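Local coordinates for FBP protein (Leishmania major, PDB 5OFU), which probably hydrolyses fructose 1,6-bisphosphate to fructose 6-phosphate and phosphate, as a magnesium-dependent, homotetrameric fructose-1,6-bisphosphatase of class 1, at residues F116-D121 with L282-P287; G133-V138 with S251-I256; K278-Y283 with R313-T318. All blocks are in the same frame, centred on the assembly; numbering follows the deposited sequence.

Interaction 1: residues F116-D121 with L282-P287; sequences FFDPLD and LYEAAP. With F6P (6-O-phosphono-beta-D-fructofuranose), chain F.
L282 meets F116 by laying its CD1 methyl over one face of the phenyl ring, 4.1 Å from the ring centroid and 14° off the normal, a CH-pi contact. The next helical residue, Y283, takes the same phenylalanine at its rim. The F116 edge points toward the tyrosine face in an offset edge-to-face pair, with centroids 5.8 Å apart and planes at 78°. F116 is thus held over a face by one residue and at an edge by the next, while Y283 CD1 also lies 3.6 Å from F117 O.

One residue further on, apolar packing gives way to carboxylates. E284 is extended beyond CG, with CG anti to the carbonyl carbon (chi1 -57°), and this carries OE2 to 3.0 Å from D118 OD2 and equally 3.0 Å from D121 OD1. These oxygens are all acceptors, so no hydrogen bond joins them. OE1 meanwhile accepts the backbone N-H of R280, a bond that restrains the turn of the carboxylate. The bound sugar lies next to these acids: F6P O3 donates to D121 OD1 at 2.7 Å, and F6P C1 lies 3.4 Å from E284 OE2.

The acids are consistent with a metal site: D118, D121, E284 and E97 are seen to bind one manganese ion in this protein, and D118 and E97 also bind a second. A carboxylate cluster beside the sugar's C1 is typical of the metal site of fructose-1,6-bisphosphatase.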
loop_
_atom_site.group_PDB
_atom_site.type_symbol
_atom_site.label_atom_id
_atom_site.label_comp_id
_atom_site.label_asym_id
_atom_site.label_seq_id
_atom_site.Cartn_x
_atom_site.Cartn_y
_atom_site.Cartn_z
ATOM N N PHE A 116 22.825 19.505 -6.532
ATOM C CA PHE A 116 23.096 19.730 -5.122
ATOM C C PHE A 116 21.800 19.502 -4.373
ATOM O O PHE A 116 20.759 20.041 -4.761
ATOM C CB PHE A 116 23.669 21.126 -4.894
ATOM C CG PHE A 116 25.018 21.301 -5.508
ATOM C CD1 PHE A 116 26.161 20.898 -4.827
ATOM C CD2 PHE A 116 25.148 21.814 -6.782
ATOM C CE1 PHE A 116 27.418 21.031 -5.403
ATOM C CE2 PHE A 116 26.398 21.943 -7.363
ATOM C CZ PHE A 116 27.536 21.549 -6.673
ATOM N N PHE A 117 21.859 18.678 -3.332
ATOM C CA PHE A 117 20.655 18.282 -2.637
ATOM C C PHE A 117 20.850 18.113 -1.142
ATOM O O PHE A 117 21.953 17.835 -0.668
ATOM C CB PHE A 117 20.103 16.984 -3.246
ATOM C CG PHE A 117 21.030 15.810 -3.123
ATOM C CD1 PHE A 117 22.061 15.635 -4.027
ATOM C CD2 PHE A 117 20.876 14.888 -2.104
ATOM C CE1 PHE A 117 22.926 14.562 -3.916
ATOM C CE2 PHE A 117 21.733 13.798 -1.995
ATOM C CZ PHE A 117 22.759 13.633 -2.904
ATOM N N ASP A 118 19.754 18.295 -0.417
ATOM C CA ASP A 118 19.639 17.884 0.970
ATOM C C ASP A 118 18.596 16.763 0.961
ATOM O O ASP A 118 17.425 17.033 0.714
ATOM C CB ASP A 118 19.187 19.064 1.831
ATOM C CG ASP A 118 19.112 18.721 3.314
ATOM O OD1 ASP A 118 19.314 17.534 3.663
ATOM O OD2 ASP A 118 18.836 19.648 4.125
ATOM N N PRO A 119 19.019 15.508 1.190
ATOM C CA PRO A 119 18.100 14.375 1.015
ATOM C C PRO A 119 17.055 14.218 2.112
ATOM O O PRO A 119 16.008 13.624 1.861
ATOM C CB PRO A 119 19.034 13.165 1.001
ATOM C CG PRO A 119 20.192 13.588 1.824
ATOM C CD PRO A 119 20.369 15.062 1.577
ATOM N N LEU A 120 17.354 14.713 3.317
ATOM C CA LEU A 120 16.419 14.665 4.438
ATOM C C LEU A 120 16.543 15.929 5.284
ATOM O O LEU A 120 17.234 15.980 6.299
ATOM C CB LEU A 120 16.614 13.391 5.267
ATOM C CG LEU A 120 15.488 13.039 6.242
ATOM C CD1 LEU A 120 14.148 12.888 5.540
ATOM C CD2 LEU A 120 15.823 11.754 6.988
ATOM N N ASP A 121 15.849 16.956 4.817
ATOM C CA ASP A 121 15.723 18.231 5.491
ATOM C C ASP A 121 14.779 18.124 6.682
ATOM O O ASP A 121 13.763 17.436 6.616
ATOM C CB ASP A 121 15.207 19.269 4.490
ATOM C CG ASP A 121 14.889 20.598 5.124
ATOM O OD1 ASP A 121 15.827 21.405 5.346
ATOM O OD2 ASP A 121 13.688 20.849 5.379
ATOM N N LEU A 282 23.838 26.654 -1.758
ATOM C CA LEU A 282 23.692 25.690 -2.862
ATOM C C LEU A 282 22.631 24.615 -2.630
ATOM O O LEU A 282 21.887 24.244 -3.554
ATOM C CB LEU A 282 25.000 24.947 -3.105
ATOM C CG LEU A 282 26.048 25.609 -3.969
ATOM C CD1 LEU A 282 27.280 24.718 -3.945
ATOM C CD2 LEU A 282 25.542 25.810 -5.391
ATOM N N TYR A 283 22.594 24.110 -1.398
ATOM C CA TYR A 283 21.822 22.925 -1.059
ATOM C C TYR A 283 20.346 23.211 -0.749
ATOM O O TYR A 283 19.500 22.366 -1.018
ATOM C CB TYR A 283 22.486 22.206 0.123
ATOM C CG TYR A 283 23.922 21.778 -0.129
ATOM C CD1 TYR A 283 24.201 20.647 -0.883
ATOM C CD2 TYR A 283 25.003 22.490 0.403
ATOM C CE1 TYR A 283 25.509 20.244 -1.112
ATOM C CE2 TYR A 283 26.318 22.092 0.174
ATOM C CZ TYR A 283 26.562 20.961 -0.586
ATOM O OH TYR A 283 27.840 20.523 -0.838
ATOM N N GLU A 284 20.054 24.386 -0.185
ATOM C CA GLU A 284 18.729 24.700 0.365
ATOM C C GLU A 284 18.166 26.026 -0.139
ATOM O O GLU A 284 17.110 26.053 -0.773
ATOM C CB GLU A 284 18.796 24.732 1.895
ATOM C CG GLU A 284 19.310 23.447 2.532
ATOM C CD GLU A 284 19.231 23.462 4.058
ATOM O OE1 GLU A 284 19.907 24.326 4.688
ATOM O OE2 GLU A 284 18.512 22.596 4.620
ATOM N N ALA A 285 18.885 27.120 0.117
ATOM C CA ALA A 285 18.368 28.470 -0.144
ATOM C C ALA A 285 18.190 28.826 -1.625
ATOM O O ALA A 285 17.156 29.380 -2.013
ATOM C CB ALA A 285 19.244 29.506 0.544
ATOM N N ALA A 286 19.191 28.544 -2.445
ATOM C CA ALA A 286 19.084 28.860 -3.869
ATOM C C ALA A 286 17.957 28.063 -4.544
ATOM O O ALA A 286 17.124 28.653 -5.228
ATOM C CB ALA A 286 20.419 28.687 -4.582
ATOM N N PRO A 287 17.905 26.732 -4.342
ATOM C CA PRO A 287 16.775 25.958 -4.872
ATOM C C PRO A 287 15.399 26.452 -4.430
ATOM O O PRO A 287 14.500 26.584 -5.251
ATOM C CB PRO A 287 17.038 24.547 -4.341
ATOM C CG PRO A 287 18.514 24.473 -4.180
ATOM C CD PRO A 287 18.946 25.851 -3.775
HETATM O O1 F6P F . 19.457 22.458 8.826
HETATM C C1 F6P F . 18.337 22.904 8.049
HETATM C C2 F6P F . 17.076 22.834 8.901
HETATM O O2 F6P F . 16.845 21.463 9.256
HETATM C C3 F6P F . 15.854 23.420 8.198
HETATM O O3 F6P F . 14.979 22.414 7.687
HETATM C C4 F6P F . 15.142 24.249 9.247
HETATM O O4 F6P F . 14.563 25.446 8.728
HETATM C C5 F6P F . 16.228 24.577 10.245
HETATM O O5 F6P F . 17.271 23.611 10.087
HETATM C C6 F6P F . 15.720 24.535 11.671
HETATM O O6 F6P F . 16.713 25.180 12.463
HETATM P P F6P F . 16.445 25.590 13.994
HETATM O O1P F6P F . 16.496 24.279 14.745
HETATM O O2P F6P F . 15.091 26.264 13.971
HETATM O O3P F6P F . 17.627 26.471 14.274
#

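Interaction 2: residues G133-V138 with S251-I256; sequences GSIWGV and SMVGDI. With F6P (6-O-phosphono-beta-D-fructofuranose), chain F.
V253 and I135 supply most of the apolar contact where the first turn of helix 252-262 meets strand 132-140. The short axes cross nearly at right angles (87°) and approach to 8.3 Å. The two side chains run antiparallel alongside one another, and one valine methyl, CG2, does the touching, lying 3.6 Å from I135 CD1 and beside CG1. With chi1 at 177° the other methyl, CG1, stands anti to the valine's backbone N and faces G133 instead. Since G133 has no side chain, V253 CB comes to 4.1 Å from G133 CA, so the valine can sit against the strand backbone at that point. M252 contributes more lightly from its extended chain, its SD lying 4.5 Å from I135 CD1.

Polar bonds do not cross between the segments; they lead outward from them. M252 N donates to F6P O3 at 2.8 Å along a nearly straight line (176°), and M252 CB rests 3.4 Å from that same O3. Next along the helix, V253 N is taken by D121 OD2. S251 OG bonds to S131 and N125, while both carboxylate oxygens of D255 receive backbone N-H groups, from I249 and G250. On the strand, S134 OG pairs with P119 O and Y173 OH.

Chemically, then, the helix is seated by hydrocarbon contact while its opening N-H groups are left to grip ligand and acid. F6P O3 accepts from M252 N and donates to D121, so the hydroxyl is held in both roles, and the positive end of the helix dipole may favour the accepting one.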
loop_
_atom_site.group_PDB
_atom_site.type_symbol
_atom_site.label_atom_id
_atom_site.label_comp_id
_atom_site.label_asym_id
_atom_site.label_seq_id
_atom_site.Cartn_x
_atom_site.Cartn_y
_atom_site.Cartn_z
ATOM N N GLY A 133 11.558 16.590 4.548
ATOM C CA GLY A 133 11.631 16.777 3.106
ATOM C C GLY A 133 12.958 16.531 2.452
ATOM O O GLY A 133 13.947 16.250 3.118
ATOM N N SER A 134 12.946 16.623 1.127
ATOM C CA SER A 134 14.147 16.587 0.290
ATOM C C SER A 134 14.145 17.836 -0.583
ATOM O O SER A 134 13.082 18.311 -0.962
ATOM C CB SER A 134 14.144 15.343 -0.587
ATOM O OG SER A 134 14.034 14.166 0.190
ATOM N N ILE A 135 15.324 18.391 -0.851
ATOM C CA ILE A 135 15.461 19.587 -1.700
ATOM C C ILE A 135 16.581 19.321 -2.687
ATOM O O ILE A 135 17.607 18.753 -2.316
ATOM C CB ILE A 135 15.852 20.848 -0.907
ATOM C CG1 ILE A 135 14.989 21.040 0.320
ATOM C CG2 ILE A 135 15.708 22.100 -1.761
ATOM C CD1 ILE A 135 15.729 21.771 1.414
ATOM N N TRP A 136 16.417 19.771 -3.920
ATOM C CA TRP A 136 17.490 19.680 -4.892
ATOM C C TRP A 136 17.521 20.896 -5.820
ATOM O O TRP A 136 16.495 21.510 -6.110
ATOM C CB TRP A 136 17.371 18.372 -5.696
ATOM C CG TRP A 136 16.108 18.277 -6.474
ATOM C CD1 TRP A 136 15.898 18.712 -7.741
ATOM C CD2 TRP A 136 14.861 17.754 -6.012
ATOM N NE1 TRP A 136 14.595 18.479 -8.118
ATOM C CE2 TRP A 136 13.933 17.897 -7.071
ATOM C CE3 TRP A 136 14.445 17.155 -4.824
ATOM C CZ2 TRP A 136 12.610 17.473 -6.974
ATOM C CZ3 TRP A 136 13.116 16.726 -4.722
ATOM C CH2 TRP A 136 12.216 16.893 -5.797
ATOM N N GLY A 137 18.728 21.220 -6.277
ATOM C CA GLY A 137 18.941 22.197 -7.330
ATOM C C GLY A 137 19.797 21.586 -8.408
ATOM O O GLY A 137 20.772 20.891 -8.096
ATOM N N VAL A 138 19.450 21.863 -9.666
ATOM C CA VAL A 138 20.185 21.343 -10.827
ATOM C C VAL A 138 20.807 22.485 -11.632
ATOM O O VAL A 138 20.102 23.411 -12.048
ATOM C CB VAL A 138 19.272 20.531 -11.762
ATOM C CG1 VAL A 138 20.082 19.930 -12.903
ATOM C CG2 VAL A 138 18.545 19.438 -10.985
ATOM N N SER A 251 11.103 22.256 9.907
ATOM C CA SER A 251 11.629 21.737 8.655
ATOM C C SER A 251 11.364 22.793 7.606
ATOM O O SER A 251 10.211 23.161 7.370
ATOM C CB SER A 251 10.947 20.429 8.268
ATOM O OG SER A 251 10.999 19.508 9.350
ATOM N N MET A 252 12.437 23.278 6.987
ATOM C CA MET A 252 12.347 24.309 5.967
ATOM C C MET A 252 11.374 23.925 4.836
ATOM O O MET A 252 10.598 24.759 4.380
ATOM C CB MET A 252 13.729 24.595 5.384
ATOM C CG MET A 252 13.739 25.789 4.446
ATOM S SD MET A 252 15.136 25.798 3.318
ATOM C CE MET A 252 14.960 27.439 2.599
ATOM N N VAL A 253 11.399 22.659 4.421
ATOM C CA VAL A 253 10.535 22.184 3.344
ATOM C C VAL A 253 9.076 22.237 3.766
ATOM O O VAL A 253 8.237 22.677 2.992
ATOM C CB VAL A 253 10.923 20.772 2.863
ATOM C CG1 VAL A 253 9.958 20.274 1.797
ATOM C CG2 VAL A 253 12.327 20.791 2.268
ATOM N N GLY A 254 8.784 21.823 4.994
ATOM C CA GLY A 254 7.431 21.948 5.540
ATOM C C GLY A 254 6.945 23.389 5.627
ATOM O O GLY A 254 5.857 23.703 5.167
ATOM N N ASP A 255 7.756 24.259 6.211
ATOM C CA ASP A 255 7.381 25.662 6.401
ATOM C C ASP A 255 7.219 26.402 5.069
ATOM O O ASP A 255 6.252 27.145 4.884
ATOM C CB ASP A 255 8.401 26.381 7.303
ATOM C CG ASP A 255 8.349 25.901 8.760
ATOM O OD1 ASP A 255 7.237 25.867 9.340
ATOM O OD2 ASP A 255 9.426 25.570 9.340
ATOM N N ILE A 256 8.158 26.190 4.141
ATOM C CA ILE A 256 8.088 26.794 2.791
ATOM C C ILE A 256 6.869 26.312 2.011
ATOM O O ILE A 256 6.205 27.105 1.343
ATOM C CB ILE A 256 9.391 26.555 1.982
ATOM C CG1 ILE A 256 10.553 27.373 2.590
ATOM C CG2 ILE A 256 9.232 26.912 0.497
ATOM C CD1 ILE A 256 10.521 28.853 2.280
HETATM O O1 F6P F . 19.457 22.458 8.826
HETATM C C1 F6P F . 18.337 22.904 8.049
HETATM C C2 F6P F . 17.076 22.834 8.901
HETATM O O2 F6P F . 16.845 21.463 9.256
HETATM C C3 F6P F . 15.854 23.420 8.198
HETATM O O3 F6P F . 14.979 22.414 7.687
HETATM C C4 F6P F . 15.142 24.249 9.247
HETATM O O4 F6P F . 14.563 25.446 8.728
HETATM C C5 F6P F . 16.228 24.577 10.245
HETATM O O5 F6P F . 17.271 23.611 10.087
HETATM C C6 F6P F . 15.720 24.535 11.671
HETATM O O6 F6P F . 16.713 25.180 12.463
HETATM P P F6P F . 16.445 25.590 13.994
HETATM O O1P F6P F . 16.496 24.279 14.745
HETATM O O2P F6P F . 15.091 26.264 13.971
HETATM O O3P F6P F . 17.627 26.471 14.274
#

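Interaction 3: residues K278-Y283 with R313-T318; sequences KLRLLY and RLHQRT. With F6P (6-O-phosphono-beta-D-fructofuranose), chain F.
R280 and R317 form an antiparallel non-hydrogen-bonded pair, their CA atoms 4.4 Å apart, flanked by bonds from T318 N to L279 O (3.0 Å) and from L281 N to Q316 O (2.8 Å). Beyond the backbone, the two guanidinium groups stack flat, centres 3.7 Å apart and planes at 11°, with H315 CB over the opposite face of R280. The like charges are probably offset in part by E97, which forms a salt bridge with R280 NE. R317 is held in turn at its edge: NH1 gives an in-plane hydrogen to a lone pair of K278 O at 2.7 Å. K278 itself runs out fully extended, CG anti to its own N (chi1 -170°), and delivers NZ to F6P O5 (2.8 Å) and O6 (3.0 Å).

At the turn R313-Q316, Y283 OH lies against the L314 branch, and the tyrosine and H315 rings run nearly parallel (23°) but barely overlap. L314 CD1 also meets L282 CD1 at 3.7 Å. A water ties L282 N to L314 O and Q316 O.

The contact joins the short, weakly bonded strand 279-280 and the start of helix 281-294 to strand 317-323, which also pairs with strands 265-268 and 298-300.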
loop_
_atom_site.group_PDB
_atom_site.type_symbol
_atom_site.label_atom_id
_atom_site.label_comp_id
_atom_site.label_asym_id
_atom_site.label_seq_id
_atom_site.Cartn_x
_atom_site.Cartn_y
_atom_site.Cartn_z
ATOM N N LYS A 278 21.889 30.313 8.980
ATOM C CA LYS A 278 22.085 28.860 9.069
ATOM C C LYS A 278 22.049 28.121 7.715
ATOM O O LYS A 278 22.824 27.195 7.504
ATOM C CB LYS A 278 21.049 28.230 10.006
ATOM C CG LYS A 278 21.346 26.781 10.334
ATOM C CD LYS A 278 20.201 26.115 11.072
ATOM C CE LYS A 278 20.522 24.646 11.314
ATOM N NZ LYS A 278 19.366 23.908 11.880
ATOM N N LEU A 279 21.132 28.496 6.829
ATOM C CA LEU A 279 20.786 27.643 5.689
ATOM C C LEU A 279 21.846 27.740 4.605
ATOM O O LEU A 279 22.327 28.829 4.309
ATOM C CB LEU A 279 19.413 28.011 5.124
ATOM C CG LEU A 279 18.274 28.136 6.148
ATOM C CD1 LEU A 279 16.965 28.389 5.429
ATOM C CD2 LEU A 279 18.163 26.912 7.044
ATOM N N ARG A 280 22.202 26.594 4.019
ATOM C CA ARG A 280 23.207 26.542 2.960
ATOM C C ARG A 280 22.687 27.101 1.636
ATOM O O ARG A 280 21.517 26.916 1.287
ATOM C CB ARG A 280 23.725 25.123 2.748
ATOM C CG ARG A 280 24.961 24.779 3.566
ATOM C CD ARG A 280 24.676 24.769 5.050
ATOM N NE ARG A 280 25.389 23.684 5.742
ATOM C CZ ARG A 280 26.610 23.752 6.271
ATOM N NH1 ARG A 280 27.337 24.869 6.222
ATOM N NH2 ARG A 280 27.099 22.668 6.863
ATOM N N LEU A 281 23.573 27.790 0.909
ATOM C CA LEU A 281 23.192 28.497 -0.317
ATOM C C LEU A 281 22.884 27.526 -1.449
ATOM O O LEU A 281 21.806 27.578 -2.024
ATOM C CB LEU A 281 24.283 29.487 -0.740
ATOM C CG LEU A 281 24.035 30.348 -1.995
ATOM C CD1 LEU A 281 22.799 31.220 -1.884
ATOM C CD2 LEU A 281 25.256 31.210 -2.273
ATOM N N LEU A 282 23.838 26.654 -1.758
ATOM C CA LEU A 282 23.692 25.690 -2.862
ATOM C C LEU A 282 22.631 24.615 -2.630
ATOM O O LEU A 282 21.887 24.244 -3.554
ATOM C CB LEU A 282 25.000 24.947 -3.105
ATOM C CG LEU A 282 26.048 25.609 -3.969
ATOM C CD1 LEU A 282 27.280 24.718 -3.945
ATOM C CD2 LEU A 282 25.542 25.810 -5.391
ATOM N N TYR A 283 22.594 24.110 -1.398
ATOM C CA TYR A 283 21.822 22.925 -1.059
ATOM C C TYR A 283 20.346 23.211 -0.749
ATOM O O TYR A 283 19.500 22.366 -1.018
ATOM C CB TYR A 283 22.486 22.206 0.123
ATOM C CG TYR A 283 23.922 21.778 -0.129
ATOM C CD1 TYR A 283 24.201 20.647 -0.883
ATOM C CD2 TYR A 283 25.003 22.490 0.403
ATOM C CE1 TYR A 283 25.509 20.244 -1.112
ATOM C CE2 TYR A 283 26.318 22.092 0.174
ATOM C CZ TYR A 283 26.562 20.961 -0.586
ATOM O OH TYR A 283 27.840 20.523 -0.838
ATOM N N ARG A 313 32.292 29.557 -1.083
ATOM C CA ARG A 313 32.506 28.228 -0.522
ATOM C C ARG A 313 31.373 27.292 -0.929
ATOM O O ARG A 313 30.260 27.733 -1.216
ATOM C CB ARG A 313 32.539 28.293 1.002
ATOM C CG ARG A 313 33.771 28.950 1.587
ATOM C CD ARG A 313 33.848 28.727 3.089
ATOM N NE ARG A 313 32.715 29.339 3.798
ATOM C CZ ARG A 313 31.725 28.700 4.436
ATOM N NH1 ARG A 313 31.658 27.369 4.496
ATOM N NH2 ARG A 313 30.779 29.419 5.042
ATOM N N LEU A 314 31.667 25.993 -0.933
ATOM C CA LEU A 314 30.663 24.937 -1.145
ATOM C C LEU A 314 29.563 24.958 -0.082
ATOM O O LEU A 314 28.377 24.880 -0.405
ATOM C CB LEU A 314 31.355 23.566 -1.163
ATOM C CG LEU A 314 30.519 22.309 -1.412
ATOM C CD1 LEU A 314 29.875 22.309 -2.796
ATOM C CD2 LEU A 314 31.362 21.055 -1.231
ATOM N N HIS A 315 29.959 25.081 1.182
ATOM C CA HIS A 315 29.002 25.046 2.285
ATOM C C HIS A 315 28.644 26.435 2.810
ATOM O O HIS A 315 28.370 26.618 3.996
ATOM C CB HIS A 315 29.535 24.111 3.377
ATOM C CG HIS A 315 29.543 22.676 2.963
ATOM N ND1 HIS A 315 28.417 21.886 3.016
ATOM C CD2 HIS A 315 30.520 21.900 2.434
ATOM C CE1 HIS A 315 28.700 20.679 2.558
ATOM N NE2 HIS A 315 29.969 20.659 2.198
ATOM N N GLN A 316 28.625 27.410 1.905
ATOM C CA GLN A 316 28.343 28.804 2.234
ATOM C C GLN A 316 26.938 28.952 2.798
ATOM O O GLN A 316 25.991 28.427 2.236
ATOM C CB GLN A 316 28.471 29.655 0.971
ATOM C CG GLN A 316 28.256 31.153 1.129
ATOM C CD GLN A 316 28.390 31.890 -0.199
ATOM O OE1 GLN A 316 29.021 31.408 -1.133
ATOM N NE2 GLN A 316 27.800 33.074 -0.278
ATOM N N ARG A 317 26.816 29.691 3.894
ATOM C CA ARG A 317 25.526 29.951 4.504
ATOM C C ARG A 317 24.996 31.298 4.059
ATOM O O ARG A 317 25.747 32.125 3.560
ATOM C CB ARG A 317 25.647 29.910 6.016
ATOM C CG ARG A 317 26.046 28.544 6.559
ATOM C CD ARG A 317 26.164 28.609 8.070
ATOM N NE ARG A 317 26.846 27.461 8.644
ATOM C CZ ARG A 317 26.285 26.291 8.939
ATOM N NH1 ARG A 317 24.996 26.060 8.707
ATOM N NH2 ARG A 317 27.036 25.326 9.458
ATOM N N THR A 318 23.693 31.499 4.231
ATOM C CA THR A 318 23.031 32.777 3.939
ATOM C C THR A 318 21.775 32.932 4.775
ATOM O O THR A 318 21.088 31.950 5.046
ATOM C CB THR A 318 22.631 32.920 2.458
ATOM O OG1 THR A 318 21.814 34.081 2.287
ATOM C CG2 THR A 318 21.853 31.701 1.955
HETATM O O1 F6P F . 19.457 22.458 8.826
HETATM C C1 F6P F . 18.337 22.904 8.049
HETATM C C2 F6P F . 17.076 22.834 8.901
HETATM O O2 F6P F . 16.845 21.463 9.256
HETATM C C3 F6P F . 15.854 23.420 8.198
HETATM O O3 F6P F . 14.979 22.414 7.687
HETATM C C4 F6P F . 15.142 24.249 9.247
HETATM O O4 F6P F . 14.563 25.446 8.728
HETATM C C5 F6P F . 16.228 24.577 10.245
HETATM O O5 F6P F . 17.271 23.611 10.087
HETATM C C6 F6P F . 15.720 24.535 11.671
HETATM O O6 F6P F . 16.713 25.180 12.463
HETATM P P F6P F . 16.445 25.590 13.994
HETATM O O1P F6P F . 16.496 24.279 14.745
HETATM O O2P F6P F . 15.091 26.264 13.971
HETATM O O3P F6P F . 17.627 26.471 14.274
HETATM O O HOH W 1 19.838 31.147 7.403
HETATM O O HOH W 2 26.076 26.210 0.281
#

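All three contacts border one F6P molecule. Interactions 1 and 2 are wholly buried near the centre of the chain and rest on neighbouring strands, 113-121 and 132-140, of the same sheet, whereas interaction 3 lies farther out and is only partly buried. Helix 281-294 is common to interactions 1 and 3, which share L282 and Y283. Chemistry follows place: an acid cluster consistent with metal binding in interaction 1, hydrocarbon packing with a helix-start N-H in interaction 2, and backbone pairing, stacked arginines and water in interaction 3. Interactions 1 and 2 bring family regions distant in sequence together, while interaction 3 stays within the C-terminal one.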